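Local coordinates for protein galactokinase (Bifidobacterium longum subsp. infantis ATCC 15697 = JCM 1222 = DSM 20088, PDB 6TEQ) that probably phosphorylates galactose with ATP as a GHMP-family galactokinase and binds 2-deoxy-2-fluoro-galactose in its sugar pocket, at residues I44-D49 with G361-G366; A52-P57 with R309-V314; L232-T237 with L404-A409. All blocks are in the same frame, centred on the assembly; numbering follows the deposited sequence.

Contact 1: residues I44-D49 with G361-G366; sequences IGEHTD and GARMTG. With GAF (2-deoxy-2-fluoro-alpha-D-galactopyranose), chain M.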
ATOM      1  N   ILE A  44      -1.667   3.998   9.990  1.00 11.40           N
ATOM      2  CA  ILE A  44      -0.552   4.719  10.639  1.00 10.36           C
ATOM      3  C   ILE A  44       0.654   3.804  10.595  1.00 11.92           C
ATOM      4  O   ILE A  44       0.512   2.618  10.356  1.00 12.01           O
ATOM      5  CB  ILE A  44      -1.013   5.076  12.091  1.00 10.51           C
ATOM      6  CG1 ILE A  44      -0.134   6.137  12.705  1.00 11.25           C
ATOM      7  CG2 ILE A  44      -1.162   3.881  12.999  1.00 11.35           C
ATOM      8  CD1 ILE A  44      -0.710   6.779  13.959  1.00 11.47           C
ATOM      9  N   GLY A  45       1.811   4.413  10.736  1.00  9.25           N
ATOM     10  CA  GLY A  45       3.102   3.729  10.615  1.00 10.30           C
ATOM     11  C   GLY A  45       3.624   3.905   9.221  1.00  8.88           C
ATOM     12  O   GLY A  45       3.768   2.945   8.482  1.00 12.41           O
ATOM     13  N   GLU A  46       3.896   5.137   8.897  1.00 11.31           N
ATOM     14  CA  GLU A  46       4.255   5.567   7.562  1.00 11.88           C
ATOM     15  C   GLU A  46       5.748   5.841   7.496  1.00 11.90           C
ATOM     16  O   GLU A  46       6.370   6.403   8.414  1.00 13.60           O
ATOM     17  CB  GLU A  46       3.487   6.828   7.189  1.00 11.43           C
ATOM     18  CG  GLU A  46       3.147   6.910   5.720  1.00 12.18           C
ATOM     19  CD  GLU A  46       2.026   5.916   5.372  1.00 12.41           C
ATOM     20  OE1 GLU A  46       2.362   4.792   4.875  1.00 13.00           O
ATOM     21  OE2 GLU A  46       0.817   6.216   5.656  1.00 14.74           O
ATOM     22  N   HIS A  47       6.317   5.305   6.439  1.00 10.99           N
ATOM     23  CA  HIS A  47       7.743   5.389   6.202  1.00  9.50           C
ATOM     24  C   HIS A  47       8.517   4.650   7.288  1.00 10.75           C
ATOM     25  O   HIS A  47       9.656   5.055   7.603  1.00 11.67           O
ATOM     26  CB  HIS A  47       8.141   6.787   5.929  1.00 10.18           C
ATOM     27  CG  HIS A  47       7.830   7.266   4.573  1.00 11.10           C
ATOM     28  ND1 HIS A  47       8.582   6.926   3.456  1.00 12.20           N
ATOM     29  CD2 HIS A  47       6.779   8.020   4.112  1.00 11.29           C
ATOM     30  CE1 HIS A  47       7.987   7.477   2.411  1.00 13.31           C
ATOM     31  NE2 HIS A  47       6.920   8.122   2.772  1.00 13.66           N
ATOM     32  N   THR A  48       7.947   3.580   7.789  1.00 11.30           N
ATOM     33  CA  THR A  48       8.563   2.739   8.806  1.00 13.66           C
ATOM     34  C   THR A  48       8.857   1.346   8.267  1.00 11.52           C
ATOM     35  O   THR A  48       9.716   0.675   8.823  1.00 11.17           O
ATOM     36  CB  THR A  48       7.623   2.605  10.006  1.00 11.88           C
ATOM     37  OG1 THR A  48       6.353   2.106   9.600  1.00 14.38           O
ATOM     38  CG2 THR A  48       7.403   3.909  10.723  1.00 13.39           C
ATOM     39  N   ASP A  49       8.169   0.893   7.225  1.00 11.92           N
ATOM     40  CA  ASP A  49       8.375  -0.492   6.755  1.00 12.03           C
ATOM     41  C   ASP A  49       9.837  -0.793   6.400  1.00 13.11           C
ATOM     42  O   ASP A  49      10.373  -1.838   6.857  1.00 15.61           O
ATOM     43  CB  ASP A  49       7.394  -0.862   5.679  1.00 12.10           C
ATOM     44  CG  ASP A  49       7.398  -0.102   4.374  1.00 11.22           C
ATOM     45  OD1 ASP A  49       7.963   0.984   4.347  1.00 11.81           O
ATOM     46  OD2 ASP A  49       6.846  -0.670   3.389  1.00 12.36           O
ATOM     47  N   GLY A 361      -9.385  12.821  13.402  1.00 10.56           N
ATOM     48  CA  GLY A 361      -8.058  13.096  12.902  1.00 10.97           C
ATOM     49  C   GLY A 361      -7.968  12.787  11.427  1.00 10.72           C
ATOM     50  O   GLY A 361      -8.877  12.129  10.898  1.00 12.22           O
ATOM     51  N   ALA A 362      -6.920  13.265  10.812  1.00 11.46           N
ATOM     52  CA  ALA A 362      -6.744  13.125   9.361  1.00 11.64           C
ATOM     53  C   ALA A 362      -5.256  13.164   9.017  1.00 10.83           C
ATOM     54  O   ALA A 362      -4.466  13.883   9.675  1.00 12.30           O
ATOM     55  CB  ALA A 362      -7.498  14.256   8.662  1.00 11.80           C
ATOM     56  N   ARG A 363      -4.877  12.416   7.984  1.00 10.20           N
ATOM     57  CA  ARG A 363      -3.474  12.304   7.613  1.00  9.57           C
ATOM     58  C   ARG A 363      -3.394  11.846   6.176  1.00  9.02           C
ATOM     59  O   ARG A 363      -4.218  11.043   5.738  1.00 11.32           O
ATOM     60  CB  ARG A 363      -2.721  11.314   8.520  1.00 10.60           C
ATOM     61  CG  ARG A 363      -3.292   9.908   8.559  1.00 11.75           C
ATOM     62  CD  ARG A 363      -2.632   9.006   9.570  1.00 12.77           C
ATOM     63  NE  ARG A 363      -1.278   8.771   9.163  1.00 12.99           N
ATOM     64  CZ  ARG A 363      -0.851   7.956   8.191  1.00 11.15           C
ATOM     65  NH1 ARG A 363       0.397   8.036   7.812  1.00 12.17           N
ATOM     66  NH2 ARG A 363      -1.603   7.044   7.658  1.00 12.55           N
ATOM     67  N   MET A 364      -2.293  12.208   5.545  1.00 10.30           N
ATOM     68  CA  MET A 364      -1.905  11.498   4.321  1.00  9.98           C
ATOM     69  C   MET A 364      -1.687  10.008   4.632  1.00  9.64           C
ATOM     70  O   MET A 364      -1.355   9.643   5.761  1.00 11.00           O
ATOM     71  CB  MET A 364      -0.659  12.121   3.755  1.00 13.16           C
ATOM     72  CG  MET A 364       0.588  12.108   4.657  1.00 13.60           C
ATOM     73  SD  MET A 364       2.118  11.924   3.755  1.00 13.85           S
ATOM     74  CE  MET A 364       2.012  10.197   3.313  1.00 14.00           C
ATOM     75  N   THR A 365      -1.871   9.160   3.632  1.00 11.83           N
ATOM     76  CA  THR A 365      -1.595   7.708   3.731  1.00 11.34           C
ATOM     77  C   THR A 365      -0.705   7.276   2.558  1.00 10.58           C
ATOM     78  O   THR A 365      -0.786   7.862   1.441  1.00 14.76           O
ATOM     79  CB  THR A 365      -2.906   6.874   3.755  1.00 12.52           C
ATOM     80  OG1 THR A 365      -2.633   5.527   4.178  1.00 11.99           O
ATOM     81  CG2 THR A 365      -3.664   6.868   2.445  1.00 15.07           C
ATOM     82  N   GLY A 366       0.170   6.320   2.841  1.00 12.25           N
ATOM     83  CA  GLY A 366       1.052   5.795   1.836  1.00 13.49           C
ATOM     84  C   GLY A 366       2.356   6.625   1.747  1.00 11.35           C
ATOM     85  O   GLY A 366       2.727   7.288   2.684  1.00 13.43           O
TER
HETATM   86  C1  GAF M 609       4.980   3.528  -0.345  0.60 14.86           C
HETATM   87  C2  GAF M 609       5.700   2.197  -0.330  0.60 14.74           C
HETATM   88  F2  GAF M 609       5.271   1.456  -1.381  0.60 15.54           F
HETATM   89  C3  GAF M 609       5.466   1.440   0.961  0.60 11.94           C
HETATM   90  O3  GAF M 609       6.351   0.367   1.035  0.60 14.69           O
HETATM   91  C4  GAF M 609       5.736   2.346   2.199  0.60 13.52           C
HETATM   92  O4  GAF M 609       7.112   2.652   2.385  0.60 14.07           O
HETATM   93  C5  GAF M 609       4.942   3.599   2.058  0.60 12.35           C
HETATM   94  O5  GAF M 609       5.282   4.250   0.858  0.60 15.58           O
HETATM   95  C6  GAF M 609       5.141   4.574   3.200  0.60 11.16           C
HETATM   96  O6  GAF M 609       4.702   4.019   4.440  0.60  9.59           O
HETATM   97  O1  GAF M 609       3.614   3.170  -0.448  0.60 17.81           O
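Glu-46 and Arg-363 join the galactose-binding signature loop of this GHMP-family kinase to the edge strand 361-365, and the same loop holds the sugar. The ionic part is a salt bridge in which both terminal nitrogens of Arg-363 converge on one oxygen: NH1 lies 2.9 Å and NH2 3.2 Å from Glu-46 OE2. OE2 sits almost in the guanidinium plane, and the carboxylate is turned by 22° against it. NH1 meets OE2 on its anti side but tilted out of the carboxylate plane, whereas NH2, from the same face, comes nearly along the C-O bond. The bend of the arginine chain at chi3 (-67°) brings this end round to the loop, where Ile-44 CA lies over one guanidinium face, offset toward its rim.

A weak hydrogen bond from the backbone N of Gly-366 to Glu-46 OE2, 2.9 Å, adds a third donor to that oxygen. The other oxygen, Glu-46 OE1, accepts from Asn-42 and lies 2.5 Å from the sugar O6, so one carboxylate spans the strand end and the pocket.

Sugar contacts come from Glu-46, His-47 and Asp-49 of the loop. Asp-49 OD2 lies 2.6 Å from O3 of the fluorogalactose, and C6 sits over the centre of the His-47 ring, whose two nitrogens are bonded to Tyr-50 and Gly-367. His-47 N donates a nearly straight bond (176°) to the sugar O6, 2.9 Å away.

Contact 2: residues A52-P57 with R309-V314; sequences AGLCLP and RVRSFV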
ATOM      1  N   ALA A  52      12.293  -1.395   9.237  1.00 14.09           N
ATOM      2  CA  ALA A  52      12.023  -2.570  10.102  1.00 10.89           C
ATOM      3  C   ALA A  52      11.034  -2.163  11.220  1.00 14.32           C
ATOM      4  O   ALA A  52      11.080  -2.716  12.334  1.00 13.43           O
ATOM      5  CB  ALA A  52      13.319  -3.137  10.685  1.00 12.71           C
ATOM      6  N   GLY A  53      10.152  -1.197  10.946  1.00 13.31           N
ATOM      7  CA  GLY A  53       9.245  -0.668  11.954  1.00 11.81           C
ATOM      8  C   GLY A  53       7.928  -1.397  11.982  1.00 14.20           C
ATOM      9  O   GLY A  53       7.824  -2.539  11.552  1.00 15.17           O
ATOM     10  N   LEU A  54       6.969  -0.715  12.563  1.00 12.26           N
ATOM     11  CA  LEU A  54       5.577  -1.185  12.693  1.00 12.50           C
ATOM     12  C   LEU A  54       4.722  -0.421  11.708  1.00 11.30           C
ATOM     13  O   LEU A  54       4.951   0.789  11.490  1.00 11.83           O
ATOM     14  CB  LEU A  54       5.008  -0.940  14.090  1.00 12.77           C
ATOM     15  CG  LEU A  54       5.778  -1.646  15.195  1.00 13.96           C
ATOM     16  CD1 LEU A  54       5.224  -1.252  16.553  1.00 15.36           C
ATOM     17  CD2 LEU A  54       5.721  -3.155  15.023  1.00 12.98           C
ATOM     18  N   CYS A  55       3.691  -1.112  11.187  0.50 10.40           N
ATOM     19  CA  CYS A  55       2.685  -0.524  10.270  0.50  9.04           C
ATOM     20  C   CYS A  55       1.314  -1.038  10.668  0.50 10.42           C
ATOM     21  O   CYS A  55       1.229  -2.028  11.424  0.50  9.84           O
ATOM     22  CB  CYS A  55       2.975  -0.844   8.805  0.50  7.66           C
ATOM     23  SG  CYS A  55       4.719  -0.664   8.337  0.50  7.64           S
ATOM     24  N   LEU A  56       0.285  -0.392  10.145  1.00 10.41           N
ATOM     25  CA  LEU A  56      -1.106  -0.779  10.432  1.00 11.20           C
ATOM     26  C   LEU A  56      -2.010  -0.529   9.245  1.00 11.09           C
ATOM     27  O   LEU A  56      -2.858   0.369   9.306  1.00 11.23           O
ATOM     28  CB  LEU A  56      -1.559  -0.044  11.694  1.00 10.53           C
ATOM     29  CG  LEU A  56      -2.829  -0.591  12.321  1.00 11.60           C
ATOM     30  CD1 LEU A  56      -2.603  -1.993  12.902  1.00 11.43           C
ATOM     31  CD2 LEU A  56      -3.311   0.346  13.399  1.00 13.30           C
ATOM     32  N   PRO A  57      -1.850  -1.333   8.170  1.00 11.65           N
ATOM     33  CA  PRO A  57      -2.761  -1.180   7.037  1.00 12.07           C
ATOM     34  C   PRO A  57      -4.039  -2.004   7.156  1.00 11.86           C
ATOM     35  O   PRO A  57      -4.147  -2.924   7.932  1.00 12.28           O
ATOM     36  CB  PRO A  57      -1.924  -1.721   5.869  1.00 12.36           C
ATOM     37  CG  PRO A  57      -1.046  -2.810   6.498  1.00 12.66           C
ATOM     38  CD  PRO A  57      -0.666  -2.203   7.875  1.00 12.02           C
ATOM     39  N   ARG A 309       3.892   5.759  17.719  1.00 12.31           N
ATOM     40  CA  ARG A 309       2.496   6.096  17.449  1.00 11.84           C
ATOM     41  C   ARG A 309       1.736   4.848  17.042  1.00  9.86           C
ATOM     42  O   ARG A 309       0.505   4.794  17.303  1.00 10.25           O
ATOM     43  CB  ARG A 309       2.389   7.191  16.395  1.00 11.81           C
ATOM     44  CG  ARG A 309       2.724   8.563  16.953  1.00 12.26           C
ATOM     45  CD  ARG A 309       2.394   9.679  15.992  1.00 12.77           C
ATOM     46  NE  ARG A 309       3.352   9.713  14.880  1.00 13.11           N
ATOM     47  CZ  ARG A 309       4.497  10.400  14.914  1.00 11.06           C
ATOM     48  NH1 ARG A 309       4.753  11.191  15.941  1.00 13.01           N
ATOM     49  NH2 ARG A 309       5.283  10.425  13.857  1.00 12.50           N
ATOM     50  N   VAL A 310       2.334   3.928  16.307  1.00 10.36           N
ATOM     51  CA  VAL A 310       1.578   2.718  15.925  1.00 10.64           C
ATOM     52  C   VAL A 310       1.107   2.010  17.203  1.00 10.34           C
ATOM     53  O   VAL A 310      -0.042   1.566  17.271  1.00 11.50           O
ATOM     54  CB  VAL A 310       2.331   1.794  14.983  1.00 12.14           C
ATOM     55  CG1 VAL A 310       1.510   0.563  14.682  1.00 12.43           C
ATOM     56  CG2 VAL A 310       2.738   2.472  13.666  1.00 13.20           C
ATOM     57  N   ARG A 311       2.044   1.702  18.089  0.50 12.50           N
ATOM     58  CA  ARG A 311       1.676   1.058  19.376  0.50 11.04           C
ATOM     59  C   ARG A 311       0.536   1.865  20.014  0.50 10.65           C
ATOM     60  O   ARG A 311      -0.516   1.278  20.362  0.50 10.59           O
ATOM     61  CB  ARG A 311       2.872   1.004  20.324  0.50 14.33           C
ATOM     62  CG  ARG A 311       4.077   0.279  19.746  0.50 12.97           C
ATOM     63  CD  ARG A 311       5.082  -0.052  20.831  0.50 16.54           C
ATOM     64  NE  ARG A 311       6.428  -0.362  20.299  0.50 15.07           N
ATOM     65  CZ  ARG A 311       6.807  -1.550  19.945  0.50 18.94           C
ATOM     66  NH1 ARG A 311       5.960  -2.556  20.111  0.50 22.42           N
ATOM     67  NH2 ARG A 311       8.039  -1.735  19.476  0.50 19.29           N
ATOM     68  N   SER A 312       0.713   3.178  20.111  1.00 12.27           N
ATOM     69  CA  SER A 312      -0.280   4.065  20.763  1.00 12.29           C
ATOM     70  C   SER A 312      -1.666   3.917  20.110  1.00 10.67           C
ATOM     71  O   SER A 312      -2.673   3.953  20.817  1.00 12.72           O
ATOM     72  CB  SER A 312       0.170   5.447  20.796  1.00 12.53           C
ATOM     73  OG  SER A 312       1.341   5.521  21.637  1.00 15.66           O
ATOM     74  N   PHE A 313      -1.680   3.823  18.774  1.00 11.91           N
ATOM     75  CA  PHE A 313      -2.929   3.751  18.057  1.00 11.07           C
ATOM     76  C   PHE A 313      -3.620   2.427  18.367  1.00 10.33           C
ATOM     77  O   PHE A 313      -4.834   2.402  18.480  1.00 11.08           O
ATOM     78  CB  PHE A 313      -2.677   3.967  16.558  1.00 11.17           C
ATOM     79  CG  PHE A 313      -3.957   4.039  15.793  1.00 12.36           C
ATOM     80  CD1 PHE A 313      -4.560   5.242  15.493  1.00 11.87           C
ATOM     81  CD2 PHE A 313      -4.550   2.888  15.349  1.00 12.72           C
ATOM     82  CE1 PHE A 313      -5.728   5.304  14.750  1.00 11.57           C
ATOM     83  CE2 PHE A 313      -5.744   2.950  14.655  1.00 12.32           C
ATOM     84  CZ  PHE A 313      -6.340   4.151  14.368  1.00 12.83           C
ATOM     85  N   VAL A 314      -2.876   1.306  18.269  1.00 11.42           N
ATOM     86  CA  VAL A 314      -3.455  -0.018  18.530  1.00 12.23           C
ATOM     87  C   VAL A 314      -4.115   0.030  19.921  1.00 10.98           C
ATOM     88  O   VAL A 314      -5.219  -0.490  20.083  1.00 12.81           O
ATOM     89  CB  VAL A 314      -2.333  -1.068  18.387  1.00 14.25           C
ATOM     90  CG1 VAL A 314      -2.700  -2.372  18.989  1.00 18.06           C
ATOM     91  CG2 VAL A 314      -1.960  -1.219  16.895  1.00 13.46           C
TER
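Leu-54 on strand 54-70 and Val-310 on helix 294-318 have the closest CA atoms across the contact, 6.5 Å apart, in a strand-on-helix packing where part of the galactose-binding signature region of the GHMP kinase fold packs on the helix. No hydrogen bond joins the segments. Within the helix, Val-314 N bonds to Val-310 O, which places these two valines one turn apart, both with CB directed toward the strand. On the strand, Leu-54 and Leu-56 direct CB to the helix, while the CB of Cys-55 between them points away.

Val-310 fills the middle. Its CG1, anti to the backbone N (chi1 178°), lies against Leu-54 CB at 3.9 Å, and its CG2 comes up to the Leu-54 carbonyl oxygen. That oxygen accepts a hydrogen bond from Thr-48 OG1, so the valine methyl packs beside a polar atom that already has a partner.

At one end, Leu-54 CD1 stands over the centre of the Arg-311 guanidinium, 3.7 Å above its plane. The two side chains meet at about a right angle, and the extended arginine also places its CG 3.7 Å from Leu-54 CD1. This holds for one of two modelled arginine conformers and is therefore tentative.

At the other end, Leu-56 is shared between Phe-313 and Val-314. Phe-313 meets Phe-329 of helix 322-338 with ring planes about 10° apart, linking the contact to the next helix. Leu-56 CD2 approaches Phe-313 obliquely, 3.4 Å from its CD2 atom.

Contact 3: residues L232-T237 with L404-A409; sequences LLVVDT and LPAFAA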
ATOM      1  N   LEU A 232     -14.380   5.827   7.762  1.00 12.35           N
ATOM      2  CA  LEU A 232     -13.013   6.201   7.373  1.00 11.09           C
ATOM      3  C   LEU A 232     -13.151   6.868   6.017  1.00 11.57           C
ATOM      4  O   LEU A 232     -13.396   6.169   5.035  1.00 13.36           O
ATOM      5  CB  LEU A 232     -12.101   4.990   7.303  1.00 11.86           C
ATOM      6  CG  LEU A 232     -10.667   5.341   6.976  1.00 13.95           C
ATOM      7  CD1 LEU A 232      -9.995   6.047   8.113  1.00 13.74           C
ATOM      8  CD2 LEU A 232      -9.937   4.063   6.605  1.00 17.26           C
ATOM      9  N   LEU A 233     -13.032   8.187   6.002  1.00 11.13           N
ATOM     10  CA  LEU A 233     -13.079   8.956   4.749  1.00 13.34           C
ATOM     11  C   LEU A 233     -11.726   8.754   4.074  1.00 13.07           C
ATOM     12  O   LEU A 233     -10.709   8.962   4.712  1.00 13.36           O
ATOM     13  CB  LEU A 233     -13.353  10.437   5.037  1.00 14.11           C
ATOM     14  CG  LEU A 233     -13.288  11.347   3.797  1.00 16.93           C
ATOM     15  CD1 LEU A 233     -14.311  10.917   2.780  1.00 17.90           C
ATOM     16  CD2 LEU A 233     -13.519  12.794   4.161  1.00 17.46           C
ATOM     17  N   VAL A 234     -11.741   8.452   2.785  1.00 13.55           N
ATOM     18  CA  VAL A 234     -10.506   8.384   1.980  1.00 13.49           C
ATOM     19  C   VAL A 234     -10.682   9.315   0.776  1.00 11.85           C
ATOM     20  O   VAL A 234     -11.710   9.166   0.105  1.00 11.82           O
ATOM     21  CB  VAL A 234     -10.214   6.949   1.549  1.00 14.53           C
ATOM     22  CG1 VAL A 234      -8.993   6.927   0.606  1.00 14.41           C
ATOM     23  CG2 VAL A 234     -10.041   6.073   2.746  1.00 14.02           C
ATOM     24  N   VAL A 235      -9.768  10.282   0.607  1.00 11.32           N
ATOM     25  CA  VAL A 235      -9.871  11.246  -0.486  1.00 13.21           C
ATOM     26  C   VAL A 235      -8.582  11.184  -1.259  1.00 12.18           C
ATOM     27  O   VAL A 235      -7.514  11.481  -0.701  1.00 12.08           O
ATOM     28  CB  VAL A 235     -10.163  12.679   0.027  1.00 13.26           C
ATOM     29  CG1 VAL A 235     -10.085  13.683  -1.134  1.00 13.67           C
ATOM     30  CG2 VAL A 235     -11.490  12.729   0.747  1.00 14.27           C
ATOM     31  N   ASP A 236      -8.678  10.811  -2.504  1.00 12.84           N
ATOM     32  CA  ASP A 236      -7.574  10.900  -3.466  1.00 12.79           C
ATOM     33  C   ASP A 236      -7.483  12.336  -3.965  1.00 13.62           C
ATOM     34  O   ASP A 236      -8.421  12.868  -4.581  1.00 13.65           O
ATOM     35  CB  ASP A 236      -7.827   9.913  -4.592  1.00 13.93           C
ATOM     36  CG  ASP A 236      -6.848   9.994  -5.757  1.00 14.96           C
ATOM     37  OD1 ASP A 236      -5.828  10.688  -5.651  1.00 17.17           O
ATOM     38  OD2 ASP A 236      -7.148   9.350  -6.749  1.00 19.29           O
ATOM     39  N   THR A 237      -6.414  13.029  -3.625  1.00 15.49           N
ATOM     40  CA  THR A 237      -6.255  14.446  -4.008  1.00 15.17           C
ATOM     41  C   THR A 237      -6.204  14.602  -5.522  1.00 13.09           C
ATOM     42  O   THR A 237      -6.522  15.691  -5.970  1.00 15.79           O
ATOM     43  CB  THR A 237      -5.016  15.119  -3.419  1.00 15.49           C
ATOM     44  OG1 THR A 237      -3.817  14.526  -3.957  1.00 14.95           O
ATOM     45  CG2 THR A 237      -5.090  15.052  -1.901  1.00 16.18           C
ATOM     46  N   LEU A 404     -13.364   7.667  -1.891  1.00 13.30           N
ATOM     47  CA  LEU A 404     -13.645   6.219  -1.997  1.00 14.71           C
ATOM     48  C   LEU A 404     -14.264   5.818  -0.672  1.00 12.93           C
ATOM     49  O   LEU A 404     -13.743   6.214   0.372  1.00 16.31           O
ATOM     50  CB  LEU A 404     -12.336   5.415  -2.136  1.00 19.27           C
ATOM     51  CG  LEU A 404     -11.430   5.448  -3.349  1.00 24.87           C
ATOM     52  CD1 LEU A 404     -10.683   6.737  -3.359  1.00 21.19           C
ATOM     53  CD2 LEU A 404     -10.432   4.275  -3.212  1.00 20.99           C
ATOM     54  N   PRO A 405     -15.298   4.949  -0.666  1.00 12.42           N
ATOM     55  CA  PRO A 405     -15.711   4.283   0.554  1.00 13.25           C
ATOM     56  C   PRO A 405     -14.572   3.388   1.025  1.00 14.33           C
ATOM     57  O   PRO A 405     -13.797   2.882   0.199  1.00 15.43           O
ATOM     58  CB  PRO A 405     -16.919   3.468   0.152  1.00 15.71           C
ATOM     59  CG  PRO A 405     -16.688   3.200  -1.310  1.00 16.82           C
ATOM     60  CD  PRO A 405     -16.014   4.456  -1.840  1.00 14.91           C
ATOM     61  N   ALA A 406     -14.512   3.202   2.325  1.00 13.47           N
ATOM     62  CA  ALA A 406     -13.385   2.446   2.903  1.00 13.78           C
ATOM     63  C   ALA A 406     -13.825   1.762   4.183  1.00 14.82           C
ATOM     64  O   ALA A 406     -14.407   2.382   5.043  1.00 17.27           O
ATOM     65  CB  ALA A 406     -12.168   3.313   3.081  1.00 15.71           C
ATOM     66  N   PHE A 407     -13.331   0.562   4.340  1.00 15.97           N
ATOM     67  CA  PHE A 407     -13.443  -0.229   5.572  1.00 14.05           C
ATOM     68  C   PHE A 407     -12.418  -1.336   5.413  1.00 12.83           C
ATOM     69  O   PHE A 407     -11.961  -1.579   4.278  1.00 13.06           O
ATOM     70  CB  PHE A 407     -14.861  -0.749   5.735  1.00 15.94           C
ATOM     71  CG  PHE A 407     -15.430  -1.398   4.499  1.00 19.25           C
ATOM     72  CD1 PHE A 407     -15.256  -2.744   4.232  1.00 21.54           C
ATOM     73  CD2 PHE A 407     -16.216  -0.624   3.640  1.00 25.66           C
ATOM     74  CE1 PHE A 407     -15.812  -3.300   3.076  1.00 25.18           C
ATOM     75  CE2 PHE A 407     -16.769  -1.182   2.492  1.00 26.81           C
ATOM     76  CZ  PHE A 407     -16.564  -2.522   2.211  1.00 25.87           C
ATOM     77  N   ALA A 408     -12.172  -2.056   6.461  1.00 12.84           N
ATOM     78  CA  ALA A 408     -11.199  -3.150   6.442  1.00 12.55           C
ATOM     79  C   ALA A 408     -11.845  -4.352   5.766  1.00 10.30           C
ATOM     80  O   ALA A 408     -12.803  -4.972   6.283  1.00 13.20           O
ATOM     81  CB  ALA A 408     -10.756  -3.473   7.844  1.00 13.84           C
ATOM     82  N   ALA A 409     -11.318  -4.694   4.600  1.00 11.40           N
ATOM     83  CA  ALA A 409     -11.816  -5.736   3.688  1.00 12.43           C
ATOM     84  C   ALA A 409     -10.823  -6.891   3.607  1.00 11.44           C
ATOM     85  O   ALA A 409      -9.784  -6.900   4.268  1.00 13.53           O
ATOM     86  CB  ALA A 409     -12.107  -5.109   2.335  1.00 14.09           C
TER
HETATM   87  O   HOH W   1     -16.042   3.930   6.357  1.00 15.38           O
HETATM   88  O   HOH W   2     -14.634   7.058   2.692  1.00 17.05           O
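Ala-406 sets its methyl group against Val-234 and Leu-232 where strand 230-236 of the five-stranded mixed sheet runs beside the segment leaving strand 402-404, in the C-terminal half of this GHMP-type kinase. The methyl is the small bump of the contact. It fills the hollow between two residues two apart on the strand: Val-234 CG2 is 3.5 Å and the carbonyl O of Leu-232 3.7 Å from Ala-406 CB, whereas Leu-232 CD2 is farther, at 4.2 Å. Lying anti to the carbonyl carbon puts Val-234 CG2 beside its own backbone N and against the alanine; CG1, anti to that N (chi1 175°), goes to the other neighbour, coming 4.3 Å from Leu-404 CD1. Val-234 thus offers one methyl to each of two residues on the opposing segment.

Leu-404 is the larger knob. Its CD1 reaches past Val-234 to the CB of Asp-236, whose carboxylate is directed to a salt bridge with Arg-402. Beyond the segments, Leu-404 packs on Pro-134, Leu-139 and His-62, while Leu-60 of strand 54-70 touches Ala-406; these neighbours tie the patch to the N-terminal half of the chain.

Direct backbone bonding across the segments consists of Leu-404 N to Val-234 O, 3.0 Å with an angle of 156° at the hydrogen. Farther along, two waters bridge the two segments, consistent with antiparallel pairing that gives way as the second segment leaves strand 402-404. One donates to Leu-232 O and Leu-404 O and accepts from Val-234 N. The other accepts from Leu-232 N at 2.9 Å and donates to Ala-406 O at 2.6 Å.

Overall arrangement
Contacts 1 and 2 touch, their centres 9 Å apart and contact 2 nested in the chain loop that contact 1 closes. The sugar-binding loop turns directly into the strand: Thr-48 O lies 2.9 Å from Gly-53 N, a probable hydrogen bond, and Gly-45 CA packs 3.3 Å from Val-310 CG2. The helix of contact 2 therefore backs the loop that holds the ligand. Contact 3 stands apart, its centre about 14 Å from that of contact 1 and 19 Å from that of contact 2. It shares a sheet with segment 361-366, and its Asp-236 side chain is about 13 Å from the sugar but about 6 Å from Gly-136, which binds ADP in another structure of this protein.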